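Local structure of peptidoglycan N-acetylglucosamine deacetylase (Agathobacter rectalis, 5JMU) at residues S112-K126 / L213-N226. The protein probably hydrolyses carbon-nitrogen bonds that are not peptide bonds, as a zinc-dependent peptidoglycan N-acetylglucosamine deacetylase whose catalytic domain makes up this chain. Sequence-based numbering, arbitrary orientation.
Sequences SIIRFPGGSSNTVSK and LTTSSPMSHHRVNN
Asn226 sets its CG opposite the backbone N (chi1 -175°), which carries the amide to Ser125 and Lys126. Asn225 turns its CG beside its own N instead (chi1 -59°), and its amide reaches Ser121. There ND2 of Asn225 gives a nearly straight bond to Ser121 O at 2.9 Å. The donor meets a lone pair of Ser121 O, in the carbonyl plane. The OG of Ser121 comes to the edge of the His222 ring, in its plane, and pairs with ND1 at 2.8 Å. The CB of Ser121 also lies close to Arg223 O.

At the C-terminus, ND2 of Asn226 donates to Ser125 OG at 2.9 Å, somewhat tilted from the amide plane. That hydroxyl in turn donates to Asn122 OD1 at 2.7 Å, and Ser125 N bonds to the same oxygen in an Asx motif. The aliphatic part of Lys126 runs past the amide in the opposite direction, with CG 3.3 Å from Asn226 OD1. Asn226 OD1 is hydrogen-bonded to Gly131 N, and its terminal OXT to Thr134 OG1. With the amide of Asn226 cut back to an alanine, Gly131 N is likely to lose its acceptor and Ser125 OG a donor.

Water 1 links Ser120 O and Asn122 O to Asn225 N. Water 2 joins Ser120 OG to His222 O, and Asp149 holds both Ser120 OG and His222 N. Farther back the contact is apolar. CD1 of Ile113 meets Leu213 CB at 4.0 Å, and its CG2 meets the SE atom of Met219, here a selenomethionine.

Asn122 lies about 10 Å from the zinc ion, side chain to metal. The C-terminal tail of this NodB-type domain is thus tied to the turns after strand 113-114 mainly by directional polar bonds and bridging waters.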
loop_
_atom_site.group_PDB
_atom_site.type_symbol
_atom_site.label_atom_id
_atom_site.label_comp_id
_atom_site.label_asym_id
_atom_site.label_seq_id
_atom_site.Cartn_x
_atom_site.Cartn_y
_atom_site.Cartn_z
ATOM N N SER A 112 -2.301 10.395 -5.393
ATOM C CA SER A 112 -2.726 11.183 -4.231
ATOM C C SER A 112 -2.290 10.641 -2.866
ATOM O O SER A 112 -2.342 11.367 -1.881
ATOM C CB SER A 112 -4.260 11.290 -4.196
ATOM O OG SER A 112 -4.758 11.998 -5.339
ATOM N N ILE A 113 -1.915 9.369 -2.838
ATOM C CA ILE A 113 -1.644 8.625 -1.617
ATOM C C ILE A 113 -0.296 7.954 -1.785
ATOM O O ILE A 113 0.048 7.527 -2.894
ATOM C CB ILE A 113 -2.742 7.530 -1.346
ATOM C CG1 ILE A 113 -4.145 8.142 -1.446
ATOM C CG2 ILE A 113 -2.522 6.875 0.070
ATOM C CD1 ILE A 113 -5.321 7.112 -1.274
ATOM N N ILE A 114 0.462 7.891 -0.696
ATOM C CA ILE A 114 1.735 7.177 -0.682
ATOM C C ILE A 114 1.818 6.224 0.492
ATOM O O ILE A 114 1.028 6.311 1.458
ATOM C CB ILE A 114 2.961 8.156 -0.641
ATOM C CG1 ILE A 114 3.140 8.732 0.774
ATOM C CG2 ILE A 114 2.779 9.290 -1.620
ATOM C CD1 ILE A 114 4.508 9.462 0.941
ATOM N N ARG A 115 2.767 5.286 0.431
ATOM C CA ARG A 115 3.145 4.503 1.604
ATOM C C ARG A 115 4.654 4.571 1.690
ATOM O O ARG A 115 5.349 4.135 0.770
ATOM C CB ARG A 115 2.679 3.059 1.505
ATOM C CG ARG A 115 3.243 2.198 2.708
ATOM C CD ARG A 115 2.579 0.829 2.692
ATOM N NE ARG A 115 1.193 0.903 3.141
ATOM C CZ ARG A 115 0.270 -0.024 2.817
ATOM N NH1 ARG A 115 0.603 -1.043 2.013
ATOM N NH2 ARG A 115 -0.984 0.048 3.305
ATOM N N PHE A 116 5.164 5.079 2.803
ATOM C CA PHE A 116 6.600 5.145 2.986
ATOM C C PHE A 116 7.206 3.753 3.009
ATOM O O PHE A 116 6.659 2.866 3.678
ATOM C CB PHE A 116 6.932 5.808 4.322
ATOM C CG PHE A 116 6.627 7.259 4.390
ATOM C CD1 PHE A 116 7.472 8.224 3.811
ATOM C CD2 PHE A 116 5.471 7.700 5.045
ATOM C CE1 PHE A 116 7.209 9.601 3.921
ATOM C CE2 PHE A 116 5.180 9.105 5.139
ATOM C CZ PHE A 116 6.042 10.057 4.572
ATOM N N PRO A 117 8.348 3.550 2.321
ATOM C CA PRO A 117 9.040 2.272 2.469
ATOM C C PRO A 117 9.440 2.046 3.929
ATOM O O PRO A 117 10.003 2.920 4.590
ATOM C CB PRO A 117 10.247 2.427 1.516
ATOM C CG PRO A 117 9.666 3.321 0.388
ATOM C CD PRO A 117 8.877 4.355 1.173
ATOM N N GLY A 118 9.073 0.874 4.442
ATOM C CA GLY A 118 9.287 0.515 5.835
ATOM C C GLY A 118 8.164 1.012 6.747
ATOM O O GLY A 118 8.188 0.755 7.960
ATOM N N GLY A 119 7.185 1.723 6.181
ATOM C CA GLY A 119 6.136 2.378 6.969
ATOM C C GLY A 119 6.593 3.744 7.476
ATOM O O GLY A 119 7.794 4.003 7.530
ATOM N N SER A 120 5.679 4.632 7.876
ATOM C CA SER A 120 6.128 5.919 8.436
ATOM C C SER A 120 6.870 5.713 9.758
ATOM O O SER A 120 7.587 6.620 10.223
ATOM C CB SER A 120 4.923 6.865 8.649
ATOM O OG SER A 120 4.081 6.428 9.714
ATOM N N SER A 121 6.684 4.521 10.321
ATOM C CA SER A 121 7.274 4.094 11.602
ATOM C C SER A 121 8.679 3.524 11.498
ATOM O O SER A 121 9.272 3.136 12.541
ATOM C CB SER A 121 6.347 3.034 12.221
ATOM O OG SER A 121 6.091 2.016 11.231
ATOM N N ASN A 122 9.222 3.454 10.285
ATOM C CA ASN A 122 10.510 2.760 10.103
ATOM C C ASN A 122 11.635 3.422 10.875
ATOM O O ASN A 122 11.628 4.628 11.065
ATOM C CB ASN A 122 10.914 2.677 8.618
ATOM C CG ASN A 122 11.483 3.984 8.084
ATOM O OD1 ASN A 122 12.643 4.306 8.334
ATOM N ND2 ASN A 122 10.680 4.730 7.345
ATOM N N THR A 123 12.625 2.622 11.304
ATOM C CA THR A 123 13.834 3.209 11.886
ATOM C C THR A 123 15.058 2.992 11.023
ATOM O O THR A 123 16.121 3.552 11.330
ATOM C CB THR A 123 14.145 2.663 13.283
ATOM O OG1 THR A 123 14.292 1.245 13.237
ATOM C CG2 THR A 123 13.047 3.058 14.228
ATOM N N VAL A 124 14.932 2.212 9.936
ATOM C CA VAL A 124 16.092 2.062 9.062
ATOM C C VAL A 124 16.573 3.436 8.527
ATOM O O VAL A 124 17.770 3.647 8.324
ATOM C CB VAL A 124 15.823 1.100 7.873
ATOM C CG1 VAL A 124 14.693 1.554 6.970
ATOM C CG2 VAL A 124 17.159 0.770 7.118
ATOM N N SER A 125 15.620 4.361 8.336
ATOM C CA SER A 125 15.992 5.684 7.869
ATOM C C SER A 125 16.933 6.378 8.862
ATOM O O SER A 125 17.654 7.278 8.419
ATOM C CB SER A 125 14.752 6.548 7.635
ATOM O OG SER A 125 13.982 6.614 8.837
ATOM N N LYS A 126 16.999 5.948 10.141
ATOM C CA LYS A 126 17.970 6.564 11.079
ATOM C C LYS A 126 19.403 6.341 10.639
ATOM O O LYS A 126 20.283 7.115 10.971
ATOM C CB LYS A 126 17.863 6.008 12.499
ATOM C CG LYS A 126 16.624 6.320 13.260
ATOM C CD LYS A 126 16.670 5.645 14.649
ATOM C CE LYS A 126 15.320 5.690 15.363
ATOM N NZ LYS A 126 15.328 4.809 16.595
ATOM N N LEU A 213 -8.616 2.342 -1.218
ATOM C CA LEU A 213 -8.385 3.593 -0.494
ATOM C C LEU A 213 -8.650 4.730 -1.433
ATOM O O LEU A 213 -8.241 4.698 -2.611
ATOM C CB LEU A 213 -6.935 3.663 0.039
ATOM C CG LEU A 213 -6.660 2.749 1.250
ATOM C CD1 LEU A 213 -5.143 2.594 1.427
ATOM C CD2 LEU A 213 -7.329 3.274 2.510
ATOM N N THR A 214 -9.293 5.790 -0.932
ATOM C CA THR A 214 -9.464 7.013 -1.700
ATOM C C THR A 214 -9.066 8.196 -0.829
ATOM O O THR A 214 -8.729 8.038 0.325
ATOM C CB THR A 214 -10.901 7.202 -2.184
ATOM O OG1 THR A 214 -11.746 7.461 -1.051
ATOM C CG2 THR A 214 -11.376 5.944 -2.880
ATOM N N THR A 215 -9.114 9.381 -1.405
ATOM C CA THR A 215 -8.682 10.552 -0.644
ATOM C C THR A 215 -9.636 10.900 0.502
ATOM O O THR A 215 -9.263 11.655 1.383
ATOM C CB THR A 215 -8.524 11.788 -1.557
ATOM O OG1 THR A 215 -9.748 12.021 -2.231
ATOM C CG2 THR A 215 -7.381 11.527 -2.575
ATOM N N SER A 216 -10.844 10.351 0.488
ATOM C CA SER A 216 -11.749 10.592 1.605
ATOM C C SER A 216 -11.735 9.445 2.620
ATOM O O SER A 216 -12.450 9.521 3.623
ATOM C CB SER A 216 -13.166 10.862 1.082
ATOM O OG SER A 216 -13.535 9.847 0.202
ATOM N N SER A 217 -10.944 8.383 2.372
ATOM C CA SER A 217 -10.837 7.286 3.339
ATOM C C SER A 217 -10.094 7.720 4.596
ATOM O O SER A 217 -9.138 8.501 4.533
ATOM C CB SER A 217 -10.088 6.074 2.756
ATOM O OG SER A 217 -10.719 5.635 1.569
ATOM N N PRO A 218 -10.481 7.142 5.740
ATOM C CA PRO A 218 -9.591 7.295 6.908
ATOM C C PRO A 218 -8.240 6.639 6.608
ATOM O O PRO A 218 -8.222 5.565 6.003
ATOM C CB PRO A 218 -10.357 6.574 8.041
ATOM C CG PRO A 218 -11.190 5.501 7.304
ATOM C CD PRO A 218 -11.613 6.227 5.982
HETATM N N MSE A 219 -7.129 7.295 6.957
HETATM C CA MSE A 219 -5.811 6.683 6.800
HETATM C C MSE A 219 -5.412 5.959 8.083
HETATM O O MSE A 219 -5.819 6.335 9.184
HETATM C CB MSE A 219 -4.734 7.753 6.478
HETATM C CG MSE A 219 -4.976 8.559 5.197
HETATM SE SE MSE A 219 -4.594 7.517 3.608
HETATM C CE MSE A 219 -6.409 7.243 2.907
ATOM N N SER A 220 -4.585 4.938 7.927
ATOM C CA SER A 220 -4.017 4.244 9.070
ATOM C C SER A 220 -2.619 4.821 9.266
ATOM O O SER A 220 -1.793 4.709 8.337
ATOM C CB SER A 220 -3.970 2.735 8.790
ATOM O OG SER A 220 -3.367 2.037 9.853
ATOM N N HIS A 221 -2.375 5.476 10.411
ATOM C CA HIS A 221 -1.048 6.055 10.692
ATOM C C HIS A 221 -0.390 5.430 11.900
ATOM O O HIS A 221 -0.984 5.391 13.002
ATOM C CB HIS A 221 -1.120 7.567 10.952
ATOM C CG HIS A 221 -1.400 8.380 9.729
ATOM N ND1 HIS A 221 -1.581 9.752 9.767
ATOM C CD2 HIS A 221 -1.537 8.014 8.429
ATOM C CE1 HIS A 221 -1.823 10.196 8.543
ATOM N NE2 HIS A 221 -1.788 9.166 7.712
ATOM N N HIS A 222 0.831 4.982 11.723
ATOM C CA HIS A 222 1.626 4.511 12.851
ATOM C C HIS A 222 2.196 5.689 13.621
ATOM O O HIS A 222 2.045 6.832 13.200
ATOM C CB HIS A 222 2.801 3.691 12.335
ATOM C CG HIS A 222 2.439 2.377 11.715
ATOM N ND1 HIS A 222 3.370 1.602 11.071
ATOM C CD2 HIS A 222 1.270 1.694 11.669
ATOM C CE1 HIS A 222 2.789 0.487 10.638
ATOM N NE2 HIS A 222 1.518 0.521 10.987
ATOM N N ARG A 223 2.919 5.381 14.699
ATOM C CA ARG A 223 3.785 6.333 15.400
ATOM C C ARG A 223 5.001 6.595 14.517
ATOM O O ARG A 223 5.515 5.680 13.879
ATOM C CB ARG A 223 4.230 5.741 16.767
ATOM C CG ARG A 223 5.150 6.628 17.586
ATOM C CD ARG A 223 5.638 5.937 18.863
ATOM N NE ARG A 223 6.352 6.887 19.738
ATOM C CZ ARG A 223 7.661 7.154 19.687
ATOM N NH1 ARG A 223 8.453 6.539 18.813
ATOM N NH2 ARG A 223 8.193 8.043 20.527
ATOM N N VAL A 224 5.479 7.837 14.457
ATOM C CA VAL A 224 6.767 8.076 13.813
ATOM C C VAL A 224 7.906 7.862 14.825
ATOM O O VAL A 224 7.872 8.387 15.927
ATOM C CB VAL A 224 6.835 9.501 13.222
ATOM C CG1 VAL A 224 8.243 9.838 12.727
ATOM C CG2 VAL A 224 5.821 9.649 12.087
ATOM N N ASN A 225 8.902 7.064 14.433
ATOM C CA ASN A 225 9.995 6.708 15.341
ATOM C C ASN A 225 11.363 7.286 14.982
ATOM O O ASN A 225 12.310 7.117 15.716
ATOM C CB ASN A 225 10.062 5.176 15.411
ATOM C CG ASN A 225 8.775 4.633 15.907
ATOM O OD1 ASN A 225 8.367 5.008 16.999
ATOM N ND2 ASN A 225 8.148 3.737 15.158
ATOM N N ASN A 226 11.440 7.968 13.842
ATOM C CA ASN A 226 12.633 8.693 13.446
ATOM C C ASN A 226 12.227 10.118 13.049
ATOM O O ASN A 226 12.528 10.574 11.929
ATOM C CB ASN A 226 13.328 8.010 12.262
ATOM C CG ASN A 226 14.640 8.690 11.903
ATOM O OD1 ASN A 226 15.293 9.283 12.779
ATOM N ND2 ASN A 226 15.042 8.612 10.643
ATOM O OXT ASN A 226 11.545 10.843 13.803
HETATM O O HOH W 1 9.694 6.580 11.784
HETATM O O HOH W 2 2.777 8.365 11.012
HETATM O O HOH W 3 12.672 6.014 18.162
#